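Long-range contacts in phosphoserine phosphatase RsbX (Bacillus subtilis, PDB 3W41), which removes phosphate from phosphoserine in the stressosome protein RsbS and so acts as a negative regulator of the stress factor sigma-B: residues Ser149-His154 with Thr192-Gln197; Phe102-Val107 with Lys139-Thr144. All blocks are in the same frame, centred on the assembly; numbering follows the deposited sequence. Where two conformers were deposited one is given.

Contact 1: Ser149-His154 with Thr192-Gln197; sequences SKFIIH and TYILGQ
The F151 ring lies with one face over the backbone of G196: CA of G196 sits 4.0 Å from the ring centroid, 19° off the normal, a CH-pi contact made with no side chain in the way. The first torsion of F151 (69°) holds CG between its own N and carbonyl carbon, which swings the ring across to the partner strand. CD1 of I152 reaches the base of the Y193 side chain obliquely, 3.9 Å from Y193 CB and 4.1 Å from Y193 CG, the first ring atom.

Four backbone bonds join the antiparallel strands, two between F151 and G196 and two between I153 and I194, each 2.9 Å from N to O. On the K150, I152 and H154 side, I152 and L195 run alongside each other, with CB of I152 3.7 Å from CD2 of L195.

Both strands are internal to one sheet of the two-sheet PPM phosphatase core: strand 111-115 borders 150-154, and strand 10-17 borders 191-198. I152, L195 and K150 pack on helix 173-184, where the Y193 hydroxyl meets S177; on the other face F151, I153 and I194 touch strand 37-45 of the second sheet.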
loop_
_atom_site.group_PDB
_atom_site.type_symbol
_atom_site.label_atom_id
_atom_site.label_comp_id
_atom_site.label_asym_id
_atom_site.label_seq_id
_atom_site.Cartn_x
_atom_site.Cartn_y
_atom_site.Cartn_z
ATOM N N SER A 149 15.036 7.640 -1.829
ATOM C CA SER A 149 13.861 7.604 -0.964
ATOM C C SER A 149 13.393 6.170 -0.742
ATOM O O SER A 149 13.518 5.314 -1.644
ATOM C CB SER A 149 12.718 8.409 -1.546
ATOM O OG SER A 149 13.020 9.799 -1.622
ATOM N N LYS A 150 12.839 5.899 0.439
ATOM C CA LYS A 150 12.349 4.567 0.778
ATOM C C LYS A 150 10.932 4.738 1.292
ATOM O O LYS A 150 10.625 5.702 1.999
ATOM C CB LYS A 150 13.248 3.936 1.852
ATOM C CG LYS A 150 14.642 3.526 1.334
ATOM C CD LYS A 150 15.687 3.325 2.438
ATOM C CE LYS A 150 16.157 4.639 2.930
ATOM N NZ LYS A 150 17.166 4.467 4.029
ATOM N N PHE A 151 10.064 3.795 0.984
ATOM C CA PHE A 151 8.676 3.915 1.416
ATOM C C PHE A 151 8.108 2.574 1.838
ATOM O O PHE A 151 8.615 1.491 1.490
ATOM C CB PHE A 151 7.791 4.579 0.332
ATOM C CG PHE A 151 7.573 3.738 -0.900
ATOM C CD1 PHE A 151 6.556 2.762 -0.933
ATOM C CD2 PHE A 151 8.330 3.934 -2.031
ATOM C CE1 PHE A 151 6.322 1.973 -2.079
ATOM C CE2 PHE A 151 8.124 3.137 -3.198
ATOM C CZ PHE A 151 7.112 2.168 -3.218
ATOM N N ILE A 152 7.007 2.668 2.581
ATOM C CA ILE A 152 6.200 1.515 2.935
ATOM C C ILE A 152 4.724 1.866 2.806
ATOM O O ILE A 152 4.333 2.992 3.080
ATOM C CB ILE A 152 6.512 0.998 4.371
ATOM C CG1 ILE A 152 5.801 -0.329 4.625
ATOM C CG2 ILE A 152 6.163 2.046 5.420
ATOM C CD1 ILE A 152 6.218 -1.039 5.948
ATOM N N ILE A 153 3.940 0.912 2.301
ATOM C CA ILE A 153 2.462 0.936 2.404
ATOM C C ILE A 153 2.079 -0.278 3.223
ATOM O O ILE A 153 2.528 -1.393 2.900
ATOM C CB ILE A 153 1.762 0.864 1.030
ATOM C CG1 ILE A 153 2.248 1.994 0.130
ATOM C CG2 ILE A 153 0.253 0.825 1.226
ATOM C CD1 ILE A 153 1.795 1.820 -1.339
ATOM N N HIS A 154 1.271 -0.113 4.276
ATOM C CA HIS A 154 0.956 -1.294 5.086
ATOM C C HIS A 154 -0.464 -1.301 5.601
ATOM O O HIS A 154 -1.034 -0.227 5.890
ATOM C CB HIS A 154 1.963 -1.436 6.249
ATOM C CG HIS A 154 1.833 -0.414 7.333
ATOM N ND1 HIS A 154 0.932 -0.520 8.381
ATOM C CD2 HIS A 154 2.565 0.700 7.573
ATOM C CE1 HIS A 154 1.106 0.501 9.206
ATOM N NE2 HIS A 154 2.084 1.256 8.738
ATOM N N THR A 192 -0.128 -7.018 5.582
ATOM C CA THR A 192 0.443 -6.852 4.241
ATOM C C THR A 192 1.248 -5.573 4.199
ATOM O O THR A 192 0.802 -4.548 4.718
ATOM C CB THR A 192 -0.667 -6.733 3.201
ATOM O OG1 THR A 192 -1.507 -7.883 3.289
ATOM C CG2 THR A 192 -0.143 -6.581 1.803
ATOM N N TYR A 193 2.439 -5.627 3.608
ATOM C CA TYR A 193 3.156 -4.388 3.328
ATOM C C TYR A 193 3.913 -4.482 2.029
ATOM O O TYR A 193 4.299 -5.571 1.570
ATOM C CB TYR A 193 4.070 -3.928 4.487
ATOM C CG TYR A 193 5.197 -4.856 4.872
ATOM C CD1 TYR A 193 6.381 -4.912 4.119
ATOM C CD2 TYR A 193 5.135 -5.606 6.046
ATOM C CE1 TYR A 193 7.429 -5.733 4.514
ATOM C CE2 TYR A 193 6.198 -6.429 6.445
ATOM C CZ TYR A 193 7.339 -6.478 5.663
ATOM O OH TYR A 193 8.405 -7.283 6.038
ATOM N N ILE A 194 4.071 -3.312 1.415
ATOM C CA ILE A 194 4.910 -3.127 0.230
ATOM C C ILE A 194 6.022 -2.154 0.616
ATOM O O ILE A 194 5.737 -1.035 1.089
ATOM C CB ILE A 194 4.122 -2.575 -0.975
ATOM C CG1 ILE A 194 2.997 -3.528 -1.381
ATOM C CG2 ILE A 194 5.075 -2.303 -2.152
ATOM C CD1 ILE A 194 2.134 -3.010 -2.552
ATOM N N LEU A 195 7.273 -2.574 0.456
ATOM C CA LEU A 195 8.427 -1.701 0.649
ATOM C C LEU A 195 9.017 -1.319 -0.682
ATOM O O LEU A 195 9.084 -2.152 -1.609
ATOM C CB LEU A 195 9.477 -2.458 1.441
ATOM C CG LEU A 195 9.214 -2.666 2.927
ATOM C CD1 LEU A 195 10.252 -3.631 3.502
ATOM C CD2 LEU A 195 9.303 -1.301 3.656
ATOM N N GLY A 196 9.526 -0.101 -0.782
ATOM C CA GLY A 196 10.273 0.239 -1.970
ATOM C C GLY A 196 11.433 1.145 -1.676
ATOM O O GLY A 196 11.399 1.946 -0.726
ATOM N N GLN A 197 12.478 0.993 -2.483
ATOM C CA GLN A 197 13.645 1.877 -2.434
ATOM C C GLN A 197 13.819 2.414 -3.831
ATOM O O GLN A 197 13.939 1.647 -4.791
ATOM C CB GLN A 197 14.883 1.102 -2.008
ATOM C CG GLN A 197 16.187 1.931 -2.055
ATOM C CD GLN A 197 17.359 1.154 -1.443
ATOM O OE1 GLN A 197 17.588 -0.015 -1.771
ATOM N NE2 GLN A 197 18.079 1.794 -0.549
#

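Contact 2: Phe102-Val107 with Lys139-Thr144; sequences FTYCSV and KTHTAT
F102 to Y104 pair with H141 to A143 as antiparallel strands at one margin of the five-stranded sheet in the PPM-type (PP2C-like) beta-sandwich, strand 140-144 being its outermost strand within the chain.

The backbone supplies four hydrogen bonds, two between F102 and A143 and two between Y104 and H141. The bond from F102 N to A143 O is close to straight, with 168° at the hydrogen; that from Y104 N to H141 O is more bent, at 147°, though it is the shortest of the four (2.8 Å).

Apolar and aromatic contacts gather on the face carrying F102, Y104, H141 and A143. A143 lies under the F102 ring, its CA over one face and its CB 3.8 Å from F102 CZ; a first torsion of 71° turns this ring toward the partner strand. Y104 and H141 run side by side, and CD2 of H141 comes in the plane of the tyrosine ring to its edge, 3.9 Å from Y104 CD2. F122 meets both F102 and H141, while Y104 stacks on F112 of the other sheet and its hydroxyl bonds to S91.

The other face is built from smaller side chains. T103 and T142 lie alongside each other, in the one of two T103 conformers described here, with the methyl CG2 of T103 turned to the T142 side chain. T103 and T140 also rest on V71 at the start of helix 71-81, and C105 touches I75 of the same helix.

Where the strands part, water takes over from direct pairing. One water bridges the two backbones, accepting from K139 N at 2.9 Å and donating to S106 O at 2.8 Å.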
loop_
_atom_site.group_PDB
_atom_site.type_symbol
_atom_site.label_atom_id
_atom_site.label_comp_id
_atom_site.label_asym_id
_atom_site.label_seq_id
_atom_site.Cartn_x
_atom_site.Cartn_y
_atom_site.Cartn_z
ATOM N N PHE A 102 5.328 11.137 -7.480
ATOM C CA PHE A 102 4.349 10.168 -7.084
ATOM C C PHE A 102 3.025 10.844 -6.831
ATOM O O PHE A 102 2.955 12.041 -6.555
ATOM C CB PHE A 102 4.814 9.366 -5.869
ATOM C CG PHE A 102 4.842 10.139 -4.582
ATOM C CD1 PHE A 102 3.707 10.263 -3.768
ATOM C CD2 PHE A 102 6.026 10.712 -4.148
ATOM C CE1 PHE A 102 3.753 10.960 -2.568
ATOM C CE2 PHE A 102 6.083 11.413 -2.942
ATOM C CZ PHE A 102 4.942 11.537 -2.152
ATOM N N THR A 103 1.987 10.028 -6.981
ATOM C CA THR A 103 0.619 10.408 -6.653
ATOM C C THR A 103 0.012 9.337 -5.758
ATOM O O THR A 103 0.185 8.133 -5.996
ATOM C CB THR A 103 -0.238 10.626 -7.902
ATOM O OG1 THR A 103 -0.057 9.529 -8.808
ATOM C CG2 THR A 103 0.171 11.927 -8.599
ATOM N N TYR A 104 -0.671 9.780 -4.704
ATOM C CA TYR A 104 -1.135 8.876 -3.650
ATOM C C TYR A 104 -2.534 9.233 -3.240
ATOM O O TYR A 104 -2.803 10.407 -2.983
ATOM C CB TYR A 104 -0.213 8.973 -2.416
ATOM C CG TYR A 104 -0.666 8.105 -1.258
ATOM C CD1 TYR A 104 -0.508 6.712 -1.307
ATOM C CD2 TYR A 104 -1.296 8.659 -0.129
ATOM C CE1 TYR A 104 -0.957 5.886 -0.258
ATOM C CE2 TYR A 104 -1.744 7.852 0.903
ATOM C CZ TYR A 104 -1.588 6.486 0.841
ATOM O OH TYR A 104 -2.005 5.739 1.919
ATOM N N CYS A 105 -3.400 8.236 -3.152
ATOM C CA CYS A 105 -4.778 8.471 -2.683
ATOM C C CYS A 105 -5.230 7.319 -1.822
ATOM O O CYS A 105 -4.941 6.153 -2.107
ATOM C CB CYS A 105 -5.716 8.611 -3.858
ATOM S SG CYS A 105 -7.368 9.313 -3.557
ATOM N N SER A 106 -5.952 7.627 -0.763
ATOM C CA SER A 106 -6.301 6.595 0.203
ATOM C C SER A 106 -7.601 6.929 0.878
ATOM O O SER A 106 -7.907 8.111 1.103
ATOM C CB SER A 106 -5.201 6.538 1.267
ATOM O OG SER A 106 -5.433 5.568 2.279
ATOM N N VAL A 107 -8.353 5.889 1.227
ATOM C CA VAL A 107 -9.478 6.047 2.164
ATOM C C VAL A 107 -9.358 4.941 3.184
ATOM O O VAL A 107 -9.275 3.748 2.843
ATOM C CB VAL A 107 -10.867 5.974 1.498
ATOM C CG1 VAL A 107 -11.961 6.145 2.590
ATOM C CG2 VAL A 107 -11.004 7.048 0.411
ATOM N N LYS A 139 -8.791 12.733 -0.719
ATOM C CA LYS A 139 -7.610 13.601 -0.624
ATOM C C LYS A 139 -6.463 12.925 -1.351
ATOM O O LYS A 139 -6.037 11.833 -0.985
ATOM C CB LYS A 139 -7.191 13.832 0.825
ATOM C CG LYS A 139 -6.167 14.961 1.019
ATOM C CD LYS A 139 -6.764 16.101 1.855
ATOM C CE LYS A 139 -6.039 17.436 1.636
ATOM N NZ LYS A 139 -6.609 18.209 0.482
ATOM N N THR A 140 -5.970 13.586 -2.381
ATOM C CA THR A 140 -4.865 13.069 -3.160
ATOM C C THR A 140 -3.653 13.922 -2.904
ATOM O O THR A 140 -3.763 15.143 -2.730
ATOM C CB THR A 140 -5.204 13.112 -4.640
ATOM O OG1 THR A 140 -6.410 12.379 -4.843
ATOM C CG2 THR A 140 -4.094 12.510 -5.499
ATOM N N HIS A 141 -2.501 13.263 -2.884
ATOM C CA HIS A 141 -1.235 13.944 -2.726
ATOM C C HIS A 141 -0.349 13.684 -3.952
ATOM O O HIS A 141 -0.176 12.533 -4.347
ATOM C CB HIS A 141 -0.521 13.447 -1.474
ATOM C CG HIS A 141 -1.368 13.397 -0.235
ATOM N ND1 HIS A 141 -1.344 14.385 0.729
ATOM C CD2 HIS A 141 -2.218 12.448 0.227
ATOM C CE1 HIS A 141 -2.159 14.059 1.717
ATOM N NE2 HIS A 141 -2.703 12.888 1.436
ATOM N N THR A 142 0.191 14.751 -4.553
ATOM C CA THR A 142 1.196 14.675 -5.632
ATOM C C THR A 142 2.484 15.351 -5.136
ATOM O O THR A 142 2.425 16.482 -4.655
ATOM C CB THR A 142 0.734 15.403 -6.943
ATOM O OG1 THR A 142 -0.518 14.869 -7.391
ATOM C CG2 THR A 142 1.757 15.241 -8.062
ATOM N N ALA A 143 3.637 14.679 -5.246
ATOM C CA ALA A 143 4.908 15.292 -4.818
ATOM C C ALA A 143 6.080 14.675 -5.540
ATOM O O ALA A 143 5.990 13.597 -6.132
ATOM C CB ALA A 143 5.107 15.175 -3.303
ATOM N N THR A 144 7.190 15.391 -5.537
ATOM C CA THR A 144 8.440 14.888 -6.091
ATOM C C THR A 144 9.159 14.096 -5.001
ATOM O O THR A 144 9.028 14.399 -3.818
ATOM C CB THR A 144 9.317 16.059 -6.582
ATOM O OG1 THR A 144 8.522 16.927 -7.395
ATOM C CG2 THR A 144 10.493 15.563 -7.409
HETATM O O HOH W 1 -8.813 9.856 -0.924
HETATM O O HOH W 2 -5.697 10.155 0.845
#

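How the contacts relate
Of the four contact strands, 101-107 comes first along the chain from the N terminus; the chain then runs through strands 111-115 and 121-122 before strand 140-144 returns to it, so contact 2 closes a 31-residue connection that contains no helix. Strand 150-154 follows shortly after and opens contact 1, which closes once helices 163-169 and 173-184 have been passed and strand 191-198 comes back beside it. The two closures are in series, neither nested nor crossed. Contact 2 forms the margin of the five-stranded sheet and contact 1 the interior of the six-stranded one. They lie about 15 Å apart, centre to centre, and the short link from 144 to 150 carries the chain from one sheet to the other.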